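Local coordinates for protein RTX-adhesin (Marinomonas primoryensis, PDB 5IRB) that helps its Antarctic bacterium adhere to diatoms and ice as part of a 1.5-MDa adhesin, this piece being three calcium-binding beta-sandwich domains in a row, at residues 118-123 with 132-137; 253-258 with 262-267; 217-222 with 271-276; 237-242 with 280-285; 46-51 with 67-72. One frame throughout, in Å; residues are numbered along the deposited sequence. Where two conformers were deposited one is given.

Contact 1: residues 118-123 with 132-137; sequences SITSDD and STITVS. With CA (calcium ion), chain F; CA (calcium ion), chain G.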
# COMPACT_ATOMS: atom_id res chain seq x y z
N SER A 118 2.68 7.79 3.37
CA SER A 118 3.99 8.34 3.03
C SER A 118 5.13 7.55 3.70
O SER A 118 4.97 6.95 4.78
CB SER A 118 4.03 9.83 3.41
OG SER A 118 4.04 9.98 4.82
N ILE A 119 6.25 7.46 2.97
CA ILE A 119 7.52 6.87 3.44
C ILE A 119 8.25 7.85 4.36
O ILE A 119 8.90 8.77 3.89
CB ILE A 119 8.42 6.47 2.25
CG1 ILE A 119 7.66 5.56 1.27
CG2 ILE A 119 9.70 5.77 2.73
CD1 ILE A 119 7.00 4.30 1.89
N THR A 120 8.07 7.69 5.67
CA THR A 120 8.42 8.66 6.70
C THR A 120 7.55 9.89 6.54
O THR A 120 6.75 9.99 5.60
CB THR A 120 9.94 9.10 6.70
OG1 THR A 120 10.12 10.09 5.69
CG2 THR A 120 10.88 7.92 6.46
N SER A 121 7.69 10.83 7.47
CA SER A 121 6.80 11.97 7.59
C SER A 121 6.62 12.83 6.34
O SER A 121 5.53 13.32 6.09
CB SER A 121 7.33 12.89 8.70
OG SER A 121 6.36 13.05 9.71
N ASP A 122 7.69 13.01 5.56
CA ASP A 122 7.65 13.92 4.43
C ASP A 122 7.76 13.20 3.11
O ASP A 122 7.93 13.85 2.09
CB ASP A 122 8.80 14.95 4.50
CG ASP A 122 10.18 14.28 4.55
OD1 ASP A 122 10.25 13.03 4.58
OD2 ASP A 122 11.20 15.00 4.56
N ASP A 123 7.72 11.86 3.14
CA ASP A 123 7.78 11.06 1.92
C ASP A 123 9.17 11.21 1.27
O ASP A 123 9.34 10.99 0.06
CB ASP A 123 6.66 11.44 0.94
CG ASP A 123 6.20 10.26 0.10
OD1 ASP A 123 6.27 9.09 0.55
OD2 ASP A 123 5.84 10.53 -1.06
N SER A 132 18.30 3.30 9.08
CA SER A 132 17.40 2.92 10.14
C SER A 132 16.32 2.00 9.63
O SER A 132 16.17 1.79 8.42
CB SER A 132 16.74 4.14 10.76
OG SER A 132 17.69 5.00 11.38
N THR A 133 15.50 1.52 10.55
CA THR A 133 14.28 0.83 10.16
C THR A 133 13.19 1.86 9.90
O THR A 133 12.93 2.70 10.75
CB THR A 133 13.85 -0.16 11.24
OG1 THR A 133 14.84 -1.19 11.34
CG2 THR A 133 12.47 -0.79 10.88
N ILE A 134 12.54 1.78 8.74
CA ILE A 134 11.44 2.68 8.42
C ILE A 134 10.12 1.89 8.29
O ILE A 134 10.08 0.87 7.61
CB ILE A 134 11.70 3.43 7.12
CG1 ILE A 134 12.91 4.37 7.26
CG2 ILE A 134 10.50 4.24 6.70
CD1 ILE A 134 13.42 4.84 5.91
N THR A 135 9.08 2.36 8.97
CA THR A 135 7.75 1.75 8.89
C THR A 135 7.05 2.04 7.57
O THR A 135 6.86 3.20 7.18
CB THR A 135 6.81 2.27 9.99
OG1 THR A 135 7.35 1.98 11.28
CG2 THR A 135 5.41 1.59 9.86
N VAL A 136 6.66 0.98 6.86
CA VAL A 136 5.80 1.16 5.70
C VAL A 136 4.42 0.69 6.10
O VAL A 136 4.25 -0.43 6.57
CB VAL A 136 6.31 0.37 4.48
CG1 VAL A 136 5.36 0.57 3.29
CG2 VAL A 136 7.72 0.83 4.11
N SER A 137 3.42 1.56 5.93
CA SER A 137 2.08 1.25 6.42
C SER A 137 1.03 1.72 5.42
O SER A 137 1.31 2.45 4.47
CB SER A 137 1.85 1.88 7.80
OG SER A 137 1.75 3.31 7.72
CA CA F . 11.89 11.75 5.79
CA CA G . 4.65 8.45 -1.26
O HOH W 1 4.24 4.08 4.58
O HOH W 2 7.21 5.76 7.67
O HOH W 3 13.28 13.85 5.50
O HOH W 4 11.05 12.37 7.47
O HOH W 5 2.85 9.34 -0.09
O HOH W 6 4.69 9.69 -3.55
O HOH W 7 4.10 5.99 0.07

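Contact 2: residues 253-258 with 262-267; sequences TVTLEI and TYTTTV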
# COMPACT_ATOMS: atom_id res chain seq x y z
N THR A 253 23.73 28.71 12.19
CA THR A 253 24.71 29.00 13.23
C THR A 253 26.10 29.09 12.64
O THR A 253 26.49 28.25 11.83
CB THR A 253 24.69 27.93 14.33
OG1 THR A 253 23.42 27.96 14.99
CG2 THR A 253 25.81 28.18 15.36
N VAL A 254 26.84 30.13 13.06
CA VAL A 254 28.24 30.29 12.72
C VAL A 254 29.06 30.07 13.98
O VAL A 254 28.84 30.71 15.00
CB VAL A 254 28.56 31.70 12.16
CG1 VAL A 254 29.95 31.70 11.56
CG2 VAL A 254 27.52 32.14 11.12
N THR A 255 30.01 29.15 13.92
CA THR A 255 30.80 28.80 15.09
C THR A 255 32.25 29.08 14.81
O THR A 255 32.76 28.67 13.78
CB THR A 255 30.60 27.33 15.48
OG1 THR A 255 29.21 27.12 15.76
CG2 THR A 255 31.44 26.97 16.71
N LEU A 256 32.90 29.80 15.73
CA LEU A 256 34.33 30.08 15.69
C LEU A 256 35.01 29.59 16.96
O LEU A 256 34.55 29.91 18.06
CB LEU A 256 34.59 31.59 15.57
CG LEU A 256 34.40 32.36 14.27
CD1 LEU A 256 32.96 32.37 13.86
CD2 LEU A 256 34.89 33.79 14.47
N GLU A 257 36.07 28.80 16.84
CA GLU A 257 36.88 28.42 18.00
C GLU A 257 38.24 29.14 17.92
O GLU A 257 39.04 28.91 17.02
CB GLU A 257 37.01 26.91 18.12
CG GLU A 257 35.64 26.28 18.45
CD GLU A 257 35.45 24.85 17.94
OE1 GLU A 257 36.34 24.34 17.21
OE2 GLU A 257 34.40 24.24 18.26
N ILE A 258 38.43 30.05 18.87
CA ILE A 258 39.60 30.90 18.94
C ILE A 258 40.24 30.82 20.30
O ILE A 258 39.58 31.08 21.31
CB ILE A 258 39.24 32.37 18.65
CG1 ILE A 258 38.42 32.48 17.36
CG2 ILE A 258 40.52 33.24 18.59
CD1 ILE A 258 37.92 33.86 17.06
N THR A 262 34.89 29.19 22.47
CA THR A 262 33.88 29.05 21.43
C THR A 262 33.03 30.31 21.32
O THR A 262 32.50 30.80 22.31
CB THR A 262 33.00 27.84 21.70
OG1 THR A 262 33.83 26.68 21.79
CG2 THR A 262 31.98 27.69 20.60
N TYR A 263 32.91 30.84 20.10
CA TYR A 263 32.08 32.01 19.84
C TYR A 263 31.02 31.63 18.81
O TYR A 263 31.33 30.91 17.86
CB TYR A 263 32.95 33.17 19.31
CG TYR A 263 33.92 33.77 20.32
CD1 TYR A 263 35.20 33.26 20.49
CD2 TYR A 263 33.55 34.86 21.10
CE1 TYR A 263 36.09 33.81 21.41
CE2 TYR A 263 34.42 35.41 22.03
CZ TYR A 263 35.69 34.89 22.18
OH TYR A 263 36.54 35.45 23.09
N THR A 264 29.79 32.12 18.97
CA THR A 264 28.74 31.81 17.99
C THR A 264 27.91 33.03 17.61
O THR A 264 27.78 33.98 18.38
CB THR A 264 27.74 30.73 18.50
OG1 THR A 264 27.12 31.19 19.70
CG2 THR A 264 28.42 29.36 18.73
N THR A 265 27.35 32.98 16.41
CA THR A 265 26.43 33.99 15.91
C THR A 265 25.61 33.27 14.84
O THR A 265 25.72 32.05 14.67
CB THR A 265 27.17 35.26 15.36
OG1 THR A 265 26.21 36.29 15.07
CG2 THR A 265 27.96 34.95 14.08
N THR A 266 24.81 34.03 14.10
CA THR A 266 24.02 33.48 13.02
C THR A 266 24.21 34.28 11.75
O THR A 266 24.66 35.44 11.79
CB THR A 266 22.51 33.42 13.38
OG1 THR A 266 22.06 34.75 13.65
CG2 THR A 266 22.29 32.57 14.61
N VAL A 267 23.90 33.65 10.63
CA VAL A 267 23.98 34.29 9.33
C VAL A 267 22.82 35.27 9.20
O VAL A 267 21.68 34.92 9.56
CB VAL A 267 23.92 33.24 8.19
CG1 VAL A 267 24.03 33.92 6.82
CG2 VAL A 267 25.02 32.22 8.35

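Contact 3: residues 217-222 with 271-276; sequences VTVNAI and GEWSVD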
# COMPACT_ATOMS: atom_id res chain seq x y z
N VAL A 217 31.94 29.97 2.85
CA VAL A 217 32.12 30.82 4.02
C VAL A 217 33.44 31.56 3.93
O VAL A 217 34.46 30.96 3.59
CB VAL A 217 32.06 29.97 5.29
CG1 VAL A 217 32.56 30.75 6.49
CG2 VAL A 217 30.64 29.50 5.51
N THR A 218 33.42 32.86 4.21
CA THR A 218 34.64 33.67 4.22
C THR A 218 34.77 34.40 5.55
O THR A 218 33.77 34.62 6.25
CB THR A 218 34.63 34.72 3.07
OG1 THR A 218 33.61 35.70 3.30
CG2 THR A 218 34.39 34.06 1.71
N VAL A 219 36.01 34.80 5.92
CA VAL A 219 36.23 35.66 7.07
C VAL A 219 36.93 36.94 6.60
O VAL A 219 37.97 36.88 5.92
CB VAL A 219 37.08 34.96 8.16
CG1 VAL A 219 37.27 35.85 9.38
CG2 VAL A 219 36.48 33.57 8.54
N ASN A 220 36.40 38.09 7.00
CA ASN A 220 37.03 39.35 6.65
C ASN A 220 38.34 39.54 7.41
O ASN A 220 38.67 38.76 8.29
CB ASN A 220 36.09 40.52 6.92
CG ASN A 220 34.79 40.42 6.15
OD1 ASN A 220 34.78 39.98 5.00
ND2 ASN A 220 33.68 40.80 6.79
N ALA A 221 39.05 40.61 7.08
CA ALA A 221 40.25 41.01 7.78
C ALA A 221 39.98 41.17 9.27
O ALA A 221 38.88 41.60 9.67
CB ALA A 221 40.79 42.33 7.17
N ILE A 222 40.95 40.80 10.08
CA ILE A 222 40.81 40.91 11.52
C ILE A 222 41.24 42.31 11.93
O ILE A 222 42.43 42.61 12.00
CB ILE A 222 41.65 39.85 12.25
CG1 ILE A 222 41.39 38.46 11.66
CG2 ILE A 222 41.43 39.91 13.77
CD1 ILE A 222 39.93 38.08 11.60
N GLY A 271 23.49 37.45 3.94
CA GLY A 271 24.53 36.44 3.91
C GLY A 271 25.83 36.84 4.62
O GLY A 271 26.90 36.32 4.31
N GLU A 272 25.73 37.73 5.60
CA GLU A 272 26.90 38.11 6.41
C GLU A 272 26.73 37.67 7.86
O GLU A 272 25.63 37.28 8.30
CB GLU A 272 27.14 39.63 6.34
CG GLU A 272 27.51 40.14 4.95
CD GLU A 272 27.68 41.66 4.90
OE1 GLU A 272 28.68 42.17 5.43
OE2 GLU A 272 26.80 42.34 4.32
N TRP A 273 27.82 37.71 8.60
CA TRP A 273 27.77 37.40 10.02
C TRP A 273 28.84 38.22 10.71
O TRP A 273 29.87 38.55 10.11
CB TRP A 273 27.95 35.90 10.26
CG TRP A 273 29.19 35.35 9.63
CD1 TRP A 273 29.28 34.73 8.41
CD2 TRP A 273 30.50 35.34 10.18
NE1 TRP A 273 30.58 34.36 8.16
CE2 TRP A 273 31.36 34.72 9.25
CE3 TRP A 273 31.06 35.80 11.38
CZ2 TRP A 273 32.73 34.56 9.45
CZ3 TRP A 273 32.43 35.64 11.59
CH2 TRP A 273 33.24 35.01 10.64
N SER A 274 28.60 38.56 11.97
CA SER A 274 29.62 39.23 12.80
C SER A 274 29.45 38.74 14.24
O SER A 274 28.33 38.44 14.68
CB SER A 274 29.51 40.76 12.71
OG SER A 274 30.55 41.38 13.46
N VAL A 275 30.57 38.63 14.95
CA VAL A 275 30.51 38.25 16.36
C VAL A 275 31.62 38.94 17.13
O VAL A 275 32.72 39.15 16.61
CB VAL A 275 30.58 36.71 16.53
CG1 VAL A 275 31.85 36.14 15.93
CG2 VAL A 275 30.41 36.31 17.98
N ASP A 276 31.32 39.33 18.37
CA ASP A 276 32.32 40.01 19.19
C ASP A 276 33.25 39.02 19.88
O ASP A 276 32.83 38.11 20.58
CB ASP A 276 31.62 40.92 20.21
CG ASP A 276 31.11 42.22 19.59
OD1 ASP A 276 31.47 42.54 18.43
OD2 ASP A 276 30.32 42.93 20.25
O HOH W 8 30.66 40.82 6.25

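Contact 4: residues 237-242 with 280-285; sequences VAVSGT and SDLAAD. With CA (calcium ion), chain L.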
# COMPACT_ATOMS: atom_id res chain seq x y z
N VAL A 237 36.95 42.70 19.69
CA VAL A 237 37.05 42.85 18.25
C VAL A 237 35.89 42.16 17.54
O VAL A 237 35.57 41.00 17.82
CB VAL A 237 38.38 42.28 17.71
CG1 VAL A 237 38.34 42.17 16.20
CG2 VAL A 237 39.54 43.16 18.14
N ALA A 238 35.26 42.88 16.61
CA ALA A 238 34.18 42.32 15.80
C ALA A 238 34.74 41.51 14.64
O ALA A 238 35.31 42.07 13.70
CB ALA A 238 33.27 43.43 15.28
N VAL A 239 34.61 40.19 14.72
CA VAL A 239 35.01 39.32 13.63
C VAL A 239 33.80 39.04 12.73
O VAL A 239 32.74 38.63 13.20
CB VAL A 239 35.60 38.01 14.16
CG1 VAL A 239 35.97 37.08 13.02
CG2 VAL A 239 36.82 38.32 15.07
N SER A 240 33.98 39.25 11.42
CA SER A 240 32.88 39.15 10.47
C SER A 240 33.31 38.42 9.20
O SER A 240 34.51 38.23 8.95
CB SER A 240 32.33 40.54 10.12
OG SER A 240 33.28 41.29 9.39
N GLY A 241 32.32 37.99 8.41
CA GLY A 241 32.55 37.30 7.16
C GLY A 241 31.26 37.08 6.39
O GLY A 241 30.26 37.75 6.65
N THR A 242 31.31 36.20 5.39
CA THR A 242 30.15 35.83 4.58
C THR A 242 29.86 34.33 4.68
O THR A 242 30.69 33.54 5.18
CB THR A 242 30.33 36.24 3.10
OG1 THR A 242 31.33 35.43 2.49
CG2 THR A 242 30.75 37.72 2.98
N SER A 280 42.16 39.40 23.59
CA SER A 280 43.19 38.55 24.18
C SER A 280 43.21 37.20 23.47
O SER A 280 44.26 36.59 23.31
CB SER A 280 42.97 38.38 25.69
OG SER A 280 41.66 37.94 25.98
N ASP A 281 42.04 36.73 23.05
CA ASP A 281 41.95 35.48 22.32
C ASP A 281 42.56 35.58 20.93
O ASP A 281 43.28 34.68 20.48
CB ASP A 281 40.50 35.02 22.24
CG ASP A 281 39.98 34.54 23.58
OD1 ASP A 281 40.83 34.08 24.39
OD2 ASP A 281 38.75 34.58 23.82
N LEU A 282 42.29 36.67 20.23
CA LEU A 282 42.85 36.84 18.90
C LEU A 282 44.36 37.02 18.98
O LEU A 282 45.08 36.60 18.07
CB LEU A 282 42.20 38.02 18.18
CG LEU A 282 40.72 37.80 17.88
CD1 LEU A 282 40.00 39.11 17.61
CD2 LEU A 282 40.55 36.83 16.73
N ALA A 283 44.82 37.66 20.06
CA ALA A 283 46.25 37.82 20.33
C ALA A 283 47.00 36.50 20.51
O ALA A 283 48.17 36.39 20.18
CB ALA A 283 46.47 38.70 21.55
N ALA A 284 46.31 35.48 21.02
CA ALA A 284 46.98 34.22 21.33
C ALA A 284 46.86 33.23 20.18
O ALA A 284 47.64 32.29 20.07
CB ALA A 284 46.42 33.62 22.60
N ASP A 285 45.88 33.46 19.33
CA ASP A 285 45.54 32.49 18.30
C ASP A 285 45.43 33.18 16.94
O ASP A 285 44.40 33.75 16.61
CB ASP A 285 44.24 31.76 18.65
CG ASP A 285 43.97 30.62 17.69
OD1 ASP A 285 44.82 30.47 16.80
OD2 ASP A 285 42.94 29.91 17.80
CA CA L . 43.96 28.58 15.96
O HOH W 9 41.68 27.96 16.71

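Contact 5: residues 46-51 with 67-72; sequences VTLVIN and VSVAGS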
# COMPACT_ATOMS: atom_id res chain seq x y z
N VAL A 46 -37.26 -34.81 -16.70
CA VAL A 46 -37.05 -33.44 -16.22
C VAL A 46 -36.37 -32.56 -17.28
O VAL A 46 -35.33 -32.91 -17.83
CB VAL A 46 -36.19 -33.41 -14.94
CG1 VAL A 46 -35.84 -31.97 -14.56
CG2 VAL A 46 -36.92 -34.11 -13.81
N THR A 47 -37.01 -31.42 -17.56
CA THR A 47 -36.47 -30.42 -18.46
C THR A 47 -36.10 -29.15 -17.69
O THR A 47 -36.93 -28.60 -16.96
CB THR A 47 -37.46 -30.10 -19.58
OG1 THR A 47 -37.75 -31.31 -20.31
CG2 THR A 47 -36.89 -29.07 -20.55
N LEU A 48 -34.87 -28.69 -17.88
CA LEU A 48 -34.37 -27.47 -17.25
C LEU A 48 -34.04 -26.46 -18.32
O LEU A 48 -33.50 -26.83 -19.36
CB LEU A 48 -33.09 -27.72 -16.45
CG LEU A 48 -32.95 -28.69 -15.28
CD1 LEU A 48 -31.62 -28.43 -14.60
CD2 LEU A 48 -34.08 -28.51 -14.30
N VAL A 49 -34.31 -25.18 -18.07
CA VAL A 49 -33.87 -24.15 -19.01
C VAL A 49 -33.01 -23.14 -18.26
O VAL A 49 -33.40 -22.64 -17.22
CB VAL A 49 -35.04 -23.43 -19.71
CG1 VAL A 49 -34.50 -22.33 -20.64
CG2 VAL A 49 -35.89 -24.44 -20.49
N ILE A 50 -31.84 -22.85 -18.83
CA ILE A 50 -30.89 -21.94 -18.20
C ILE A 50 -30.18 -21.19 -19.29
O ILE A 50 -29.59 -21.79 -20.20
CB ILE A 50 -29.83 -22.69 -17.34
CG1 ILE A 50 -30.48 -23.62 -16.31
CG2 ILE A 50 -28.90 -21.71 -16.67
CD1 ILE A 50 -29.63 -24.81 -15.96
N ASN A 51 -30.25 -19.87 -19.21
CA ASN A 51 -29.62 -18.98 -20.19
C ASN A 51 -30.11 -19.32 -21.60
O ASN A 51 -29.34 -19.33 -22.56
CB ASN A 51 -28.09 -19.08 -20.06
CG ASN A 51 -27.34 -18.06 -20.94
OD1 ASN A 51 -27.77 -16.92 -21.09
ND2 ASN A 51 -26.21 -18.47 -21.50
N VAL A 67 -28.42 -33.79 -13.24
CA VAL A 67 -28.06 -33.45 -14.61
C VAL A 67 -26.89 -32.47 -14.66
O VAL A 67 -26.82 -31.53 -13.87
CB VAL A 67 -29.26 -32.84 -15.40
CG1 VAL A 67 -29.72 -31.52 -14.81
CG2 VAL A 67 -28.93 -32.71 -16.90
N SER A 68 -25.96 -32.74 -15.56
CA SER A 68 -24.82 -31.87 -15.83
C SER A 68 -25.20 -30.65 -16.68
O SER A 68 -25.80 -30.79 -17.76
CB SER A 68 -23.74 -32.67 -16.53
OG SER A 68 -22.58 -32.73 -15.73
N VAL A 69 -24.86 -29.45 -16.19
CA VAL A 69 -25.13 -28.23 -16.96
C VAL A 69 -23.86 -27.37 -17.06
O VAL A 69 -22.94 -27.52 -16.26
CB VAL A 69 -26.27 -27.40 -16.35
CG1 VAL A 69 -27.49 -28.27 -16.15
CG2 VAL A 69 -25.86 -26.77 -15.03
N ALA A 70 -23.80 -26.49 -18.06
CA ALA A 70 -22.66 -25.57 -18.19
C ALA A 70 -22.69 -24.50 -17.09
O ALA A 70 -23.65 -23.74 -16.96
CB ALA A 70 -22.65 -24.94 -19.57
N GLY A 71 -21.62 -24.41 -16.32
CA GLY A 71 -21.48 -23.30 -15.38
C GLY A 71 -21.68 -21.95 -16.06
O GLY A 71 -22.27 -21.04 -15.47
N SER A 72 -21.28 -21.85 -17.32
CA SER A 72 -21.35 -20.59 -18.07
C SER A 72 -22.80 -20.17 -18.29
O SER A 72 -23.11 -18.98 -18.24
CB SER A 72 -20.64 -20.71 -19.42
OG SER A 72 -21.34 -21.58 -20.31

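Contact 1: residues 118-123 with 132-137
Ile119 lies opposite Val136, with 6.4 Å from CA to CA, and Thr120 opposite Ile134, where the CA atoms are 6.9 Å apart; this is too wide for direct backbone pairing, and water fills the gap. One water accepts from Thr120 N at 2.9 Å and donates to Thr135 O at 2.6 Å. A second accepts from Ser137 N and probably donates to Ser118 O. Beside these bridges, two oblique side-chain crossings close the contact. Thr120 CG2 rests 3.7 Å from Ile134 CG2, and Ile119 CD1 meets Val136 CG2 at 4.2 Å. With OG1 set between the backbone N and the carbonyl carbon (chi1 80°), Thr120 sends its methyl to Ile134 and its hydroxyl to calcium. Residues 120-123 form a type I beta turn that binds metal, in the loop following strand 112-116. Thr120 OG1 coordinates one calcium ion at 2.4 Å; Asp122 OD1, Val124 O and Glu129 add to this site. Asp123 holds a second calcium through both carboxylate oxygens, joined by Thr205. Asp123 OD1 also accepts, on the anti lone pair, the N-H of Ile119 at 2.9 Å, while Thr120 O takes Ser118 OG and Asp123 N from opposite faces of its plane.

Contact 2: residues 253-258 with 262-267
Residues 253-258 and 262-266 run antiparallel, their axes 4.5 Å apart at closest and 158° between their directions, with Val254-Thr265 and Leu256-Tyr263 as hydrogen-bonded pairs alternating with three non-hydrogen-bonded ones. Val254 N reaches Thr265 O at 2.7 Å with an almost straight N-H (177°), yet comes from above the carbonyl plane. The return bond from Thr265 N to Val254 O is longer, 3.1 Å, and lies in the plane. Leu256 and Tyr263 exchange two more nearly straight bonds, the one from Tyr263 N to Leu256 O measuring 2.8 Å. On the face of Thr253, Thr255, Glu257, Thr262 and Thr264, Thr255 CG2 crosses Thr262 CG2 at 4.0 Å, while Thr255 and Thr264 lie alongside each other, OG1 against CG2 at 3.8 Å. The other face is mixed: Thr265 CG2 touches Val254 CB, and Leu256 and Tyr263 adjoin through their CB atoms. Just past the strand end, Val267 CG2 meets Val254 CG2 at 3.7 Å, the side chains roughly perpendicular. The ring of Tyr263 carries its hydroxyl away from the pair to Asp281 OD2 and Ala278 N, and Thr265 OG1 bonds to Ser274 O, so both polar ends are tied to the opposing sheet and the helix after it. Such pairing, with two residues between the strands, defines a beta hairpin, here at the edge of the five-stranded sheet of an immunoglobulin-like sandwich.

Contact 3: residues 217-222 with 271-276
Asn220 ND2 is gripped twice, donating to Ser240 OG and, at 3.1 Å, to a water that also donates to Glu272 OE1. This relay links the two segments, although its Glu272 end is doubtful because that side chain was modelled in two conformers. The direct contact is made by Trp273. Its CZ2 comes within 3.4 Å of Thr218 O and its NE1 within 3.7 Å of the same oxygen, which approaches the ring obliquely. Val219 CG2, by contrast, stands in the ring plane at the six-membered edge, 4.0 Å from CZ2 and 4.1 Å from CH2 of Trp273. The first torsion of the tryptophan accounts for the reach: CG of Trp273 sits between its backbone N and carbonyl carbon (chi1 54°), which swings the indole across to residues 217-219. The segments 217-219 and 272-276 are outer strands of a three-stranded antiparallel sheet, separated by strand 236-244. Axes 8.9 Å apart at closest, running broadly the same way at 44°, fit that two-step spacing. The indole therefore passes under the middle strand, where NE1 makes a weak hydrogen bond to Thr242 O, and its neighbours on the opposing sheet of the sandwich include Val254, Leu256 and Ala290. Val217 CG1 adds a more distant touch, 4.4 Å from Trp273 NE1, while the side chain of Val219 lies about 7 Å from a bound calcium ion.

Contact 4: residues 237-242 with 280-285
Val237 and Leu282 make the tight part of this contact, and it comes down to one methyl. Leu282 CD1 sits 3.6 Å from Val237 CB, 3.8 Å from Val237 CG1 and 4.1 Å from Val237 CG2, so it presses against the branch point of the valine as well as its methyls, the two side chains crossing at a slant. The same CD1 meets Val239 CG2 tip to tip at 4.1 Å. Leu282 is extended at its second torsion (chi2 161°), which carries CD1 from the helix down to the strand. All three residues are buried, and Ile258, Val277 and Phe288 pack round Leu282 as well.

The loose side is that of Ala238, which points away from the helix and, like Ser280 and Ala284, is exposed. Other groups are held by partners elsewhere. Asp285 turns to a calcium ion, which it holds by OD1 at 2.2 Å and OD2 at 2.5 Å, with a water and Ala287 O also bound. Leu282 O accepts from His310 NE2, and Asp281 OD1 from Asn259 ND2. The helix links the three-stranded sheet to the five-stranded one, and Leu282 contributes to the apolar core of the beta-sandwich beside a calcium site.

Contact 5: residues 46-51 with 67-72
The core of the N-terminal beta-sandwich, an immunoglobulin-like domain, is where Leu48 and Ile50 of the five-stranded sheet face Val67 and Val69 of the three-stranded one. Strand segments 46-50 and 67-70 run nearly in the same direction (14°), with axes 9.4 Å apart at closest, the spacing of two stacked sheets and not of paired strands. Leu48 lies opposite Val67 and Ile50 opposite Val69, the latter pair with CA atoms 8.6 Å apart. All four side chains start out toward the other sheet, and what meets in the middle is methyl groups. Leu48 CD1 approaches Val67 CG1 to 3.6 Å, the closest touch, as the two side chains slide past each other in opposite directions. Val67 reaches it because CG1 lies between its backbone N and carbonyl carbon (chi1 64°). Leu48 CD1 also borders Val69 CG1 at 4.4 Å, and so serves both valines. Farther along, Ile50 CD1 comes 4.1 Å from Val69 CG1, here with the side chains at about a right angle. Leu32, from the middle strand of the three-stranded sheet, touches Leu48, Ile50 and Val69, while Leu74 of helix 71-76 covers Ile50 and Val69. Polar bonds lie nearby: Asn51 N bonds to Asp77 OD1, a calcium ligand, Asn51 ND2 to Asp73 OD1, and Ala70 N, just before the helix, to Tyr55 OH. Carbon meeting carbon across the gap is consistent with cohesion by dispersion and exclusion of water, the directional bonds named here lying beside the apolar contact.

Contacts 2, 3 and 4 share the C-terminal domain, with centres 10 to 11 Å apart, and touch one another; contact 1 belongs to the middle domain and contact 5 to the N-terminal one. Contact 5 lies 89 to 99 Å, centre to centre, from contacts 2 to 4, on the other side of the chain's centre, while contact 1 is 35 to 45 Å from them and 55 Å from contact 5. Tyr263 OH to Asp281 OD2, 2.5 Å, joins contacts 2 and 4; Thr265 OG1 to Ser274 O, 3.0 Å, joins 2 and 3; contacts 3 and 4 meet on strand 236-244, with Asn220 ND2 2.7 Å from Ser240 OG. Calcium is bound directly in contacts 1 and 4.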